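Long-range contact in sulfur carrier protein ThiS adenylyltransferase (Escherichia coli, PDB 1ZUD), which catalyses the ATP-dependent adenylation of the C-terminal glycine carboxylate of the sulfur carrier protein ThiS, a step in thiamine biosynthesis: residues C[165-173]-C[234-243]. Sequence-based numbering, arbitrary orientation. Where two conformers were deposited one is given.
Sequences WEQGCYRCL and LRRASGCPVC. With ZN (zinc ion), chain H.
E166 meets R236 through its backbone: its carbonyl O takes a bond of 2.8 Å from R236 NH1, lying close to the guanidinium plane though well bent at the hydrogen (138°). A water joins the same oxygen to R236 N and R235 NH1. Next, Q167 lays CG against L234 O. G168 CA lies tight against R236, 3.4 Å from R236 CB. C169, at the N-cap of helix 170-173, binds zinc through SG at 2.4 Å. R171 packs CG on C240 SG at 3.7 Å; with CG anti to the backbone N, a bend at chi2 (77°) turns the guanidinium over P241, whose CD sits 3.4 Å above the centre of one face. An alanine at this position would lose that lid and is likely to leave the proline ring and the C240 sulfur less covered. C172 SG binds zinc at 2.3 Å and accepts a nearly straight N-H bond from A237 (169°) and a more bent one from C169 N, which may temper the thiolate charge. L173 closes the segment with CD2 on L234 CD2. With C240 and C243 completing the tetrahedron, two CxxC pairs clamp a structural-type Cys4 zinc site, as in MoeB relatives, beside the bound ThiS.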
loop_
_atom_site.group_PDB
_atom_site.type_symbol
_atom_site.label_atom_id
_atom_site.label_comp_id
_atom_site.label_asym_id
_atom_site.label_seq_id
_atom_site.Cartn_x
_atom_site.Cartn_y
_atom_site.Cartn_z
ATOM N N TRP C 165 11.297 -13.308 18.970
ATOM C CA TRP C 165 9.904 -13.063 19.371
ATOM C C TRP C 165 9.732 -12.154 20.596
ATOM O O TRP C 165 8.834 -12.361 21.430
ATOM C CB TRP C 165 9.190 -14.414 19.642
ATOM C CG TRP C 165 9.506 -15.471 18.672
ATOM C CD1 TRP C 165 10.357 -16.523 18.844
ATOM C CD2 TRP C 165 9.066 -15.530 17.297
ATOM N NE1 TRP C 165 10.482 -17.228 17.654
ATOM C CE2 TRP C 165 9.703 -16.641 16.696
ATOM C CE3 TRP C 165 8.204 -14.745 16.524
ATOM C CZ2 TRP C 165 9.503 -16.997 15.341
ATOM C CZ3 TRP C 165 8.000 -15.098 15.164
ATOM C CH2 TRP C 165 8.646 -16.210 14.601
ATOM N N GLU C 166 10.554 -11.126 20.660
ATOM C CA GLU C 166 10.533 -10.159 21.744
ATOM C C GLU C 166 9.132 -9.546 21.980
ATOM O O GLU C 166 8.731 -9.237 23.128
ATOM C CB GLU C 166 11.543 -9.048 21.416
ATOM C CG GLU C 166 12.999 -9.520 21.367
ATOM C CD GLU C 166 13.977 -8.439 20.891
ATOM O OE1 GLU C 166 13.816 -7.258 21.281
ATOM O OE2 GLU C 166 14.919 -8.771 20.137
ATOM N N GLN C 167 8.374 -9.362 20.898
ATOM C CA GLN C 167 7.040 -8.781 21.027
ATOM C C GLN C 167 5.932 -9.788 20.922
ATOM O O GLN C 167 4.774 -9.407 20.648
ATOM C CB GLN C 167 6.785 -7.665 19.967
ATOM C CG GLN C 167 7.295 -6.291 20.406
ATOM C CD GLN C 167 8.821 -6.194 20.384
ATOM O OE1 GLN C 167 9.467 -6.496 19.377
ATOM N NE2 GLN C 167 9.399 -5.771 21.499
ATOM N N GLY C 168 6.279 -11.070 21.086
ATOM C CA GLY C 168 5.287 -12.113 21.018
ATOM C C GLY C 168 5.047 -12.652 19.604
ATOM O O GLY C 168 5.816 -12.434 18.681
ATOM N N CYS C 169 3.929 -13.314 19.427
ATOM C CA CYS C 169 3.661 -13.943 18.139
ATOM C C CYS C 169 2.194 -13.658 17.776
ATOM O O CYS C 169 1.498 -12.825 18.451
ATOM C CB CYS C 169 3.950 -15.481 18.278
ATOM S SG CYS C 169 2.709 -16.337 19.244
ATOM N N TYR C 170 1.690 -14.330 16.750
ATOM C CA TYR C 170 0.304 -14.019 16.300
ATOM C C TYR C 170 -0.706 -14.419 17.382
ATOM O O TYR C 170 -1.733 -13.747 17.611
ATOM C CB TYR C 170 -0.021 -14.787 15.011
ATOM C CG TYR C 170 -1.383 -14.480 14.386
ATOM C CD1 TYR C 170 -1.543 -13.434 13.472
ATOM C CD2 TYR C 170 -2.475 -15.300 14.646
ATOM C CE1 TYR C 170 -2.778 -13.224 12.809
ATOM C CE2 TYR C 170 -3.674 -15.107 14.012
ATOM C CZ TYR C 170 -3.822 -14.074 13.092
ATOM O OH TYR C 170 -5.036 -13.956 12.475
ATOM N N ARG C 171 -0.387 -15.521 18.056
ATOM C CA ARG C 171 -1.232 -16.041 19.131
ATOM C C ARG C 171 -1.188 -15.153 20.388
ATOM O O ARG C 171 -2.121 -15.202 21.181
ATOM C CB ARG C 171 -0.827 -17.497 19.460
ATOM C CG ARG C 171 -1.448 -18.100 20.734
ATOM C CD ARG C 171 -2.880 -18.512 20.570
ATOM N NE ARG C 171 -3.441 -19.032 21.825
ATOM C CZ ARG C 171 -3.636 -18.310 22.933
ATOM N NH1 ARG C 171 -3.318 -17.007 23.007
ATOM N NH2 ARG C 171 -4.191 -18.888 23.984
ATOM N N CYS C 172 -0.171 -14.324 20.574
ATOM C CA CYS C 172 -0.186 -13.412 21.754
ATOM C C CYS C 172 -1.254 -12.339 21.568
ATOM O O CYS C 172 -1.869 -11.853 22.523
ATOM C CB CYS C 172 1.148 -12.672 21.967
ATOM S SG CYS C 172 2.569 -13.717 22.440
ATOM N N LEU C 173 -1.467 -11.949 20.315
ATOM C CA LEU C 173 -2.441 -10.912 19.987
ATOM C C LEU C 173 -3.864 -11.446 19.834
ATOM O O LEU C 173 -4.824 -10.812 20.260
ATOM C CB LEU C 173 -2.005 -10.237 18.660
ATOM C CG LEU C 173 -2.936 -9.196 18.043
ATOM C CD1 LEU C 173 -3.125 -8.054 19.058
ATOM C CD2 LEU C 173 -2.300 -8.637 16.712
ATOM N N LEU C 234 3.237 -4.273 19.512
ATOM C CA LEU C 234 2.734 -5.561 19.941
ATOM C C LEU C 234 3.311 -5.852 21.363
ATOM O O LEU C 234 4.245 -5.173 21.804
ATOM C CB LEU C 234 3.189 -6.666 18.969
ATOM C CG LEU C 234 2.443 -6.595 17.597
ATOM C CD1 LEU C 234 3.074 -7.538 16.594
ATOM C CD2 LEU C 234 0.980 -6.965 17.840
ATOM N N ARG C 235 2.762 -6.837 22.056
ATOM C CA ARG C 235 3.299 -7.169 23.403
ATOM C C ARG C 235 3.101 -8.656 23.637
ATOM O O ARG C 235 2.000 -9.175 23.463
ATOM C CB ARG C 235 2.531 -6.395 24.493
ATOM C CG ARG C 235 2.918 -6.747 25.955
ATOM C CD ARG C 235 4.109 -5.912 26.490
ATOM N NE ARG C 235 4.546 -6.318 27.843
ATOM C CZ ARG C 235 5.451 -7.272 28.119
ATOM N NH1 ARG C 235 6.056 -7.953 27.147
ATOM N NH2 ARG C 235 5.755 -7.558 29.386
ATOM N N ARG C 236 4.146 -9.362 24.028
ATOM C CA ARG C 236 3.953 -10.775 24.244
ATOM C C ARG C 236 3.053 -11.057 25.434
ATOM O O ARG C 236 2.903 -10.238 26.349
ATOM C CB ARG C 236 5.303 -11.511 24.325
ATOM C CG ARG C 236 6.201 -11.108 25.419
ATOM C CD ARG C 236 7.417 -12.045 25.475
ATOM N NE ARG C 236 8.178 -11.722 26.675
ATOM C CZ ARG C 236 9.115 -10.777 26.760
ATOM N NH1 ARG C 236 9.449 -10.035 25.698
ATOM N NH2 ARG C 236 9.706 -10.561 27.935
ATOM N N ALA C 237 2.354 -12.179 25.343
ATOM C CA ALA C 237 1.454 -12.587 26.409
ATOM C C ALA C 237 2.211 -13.642 27.230
ATOM O O ALA C 237 2.691 -14.643 26.692
ATOM C CB ALA C 237 0.175 -13.189 25.838
ATOM N N SER C 238 2.300 -13.407 28.534
ATOM C CA SER C 238 2.986 -14.332 29.439
ATOM C C SER C 238 2.531 -15.756 29.297
ATOM O O SER C 238 3.345 -16.677 29.327
ATOM C CB SER C 238 2.763 -13.926 30.904
ATOM O OG SER C 238 3.684 -12.920 31.284
ATOM N N GLY C 239 1.230 -15.954 29.207
ATOM C CA GLY C 239 0.756 -17.316 29.089
ATOM C C GLY C 239 0.618 -17.802 27.644
ATOM O O GLY C 239 -0.076 -18.794 27.402
ATOM N N CYS C 240 1.261 -17.154 26.671
ATOM C CA CYS C 240 1.107 -17.652 25.280
ATOM C C CYS C 240 1.541 -19.115 25.135
ATOM O O CYS C 240 2.670 -19.462 25.405
ATOM C CB CYS C 240 1.927 -16.801 24.278
ATOM S SG CYS C 240 1.637 -17.392 22.553
ATOM N N PRO C 241 0.641 -19.991 24.675
ATOM C CA PRO C 241 1.016 -21.410 24.519
ATOM C C PRO C 241 1.977 -21.714 23.369
ATOM O O PRO C 241 2.474 -22.814 23.265
ATOM C CB PRO C 241 -0.317 -22.113 24.331
ATOM C CG PRO C 241 -1.172 -21.031 23.665
ATOM C CD PRO C 241 -0.787 -19.760 24.389
ATOM N N VAL C 242 2.252 -20.728 22.523
ATOM C CA VAL C 242 3.156 -20.919 21.397
ATOM C C VAL C 242 4.555 -20.392 21.662
ATOM O O VAL C 242 5.530 -21.109 21.513
ATOM C CB VAL C 242 2.609 -20.211 20.070
ATOM C CG1 VAL C 242 3.676 -20.275 18.949
ATOM C CG2 VAL C 242 1.358 -20.892 19.597
ATOM N N CYS C 243 4.689 -19.136 22.059
ATOM C CA CYS C 243 6.024 -18.586 22.254
ATOM C C CYS C 243 6.298 -18.407 23.758
ATOM O O CYS C 243 7.329 -17.873 24.133
ATOM C CB CYS C 243 6.161 -17.201 21.560
ATOM S SG CYS C 243 5.192 -15.842 22.351
HETATM ZN ZN ZN H . 2.905 -15.818 21.566
HETATM O O HOH W 1 6.730 -7.839 24.517
#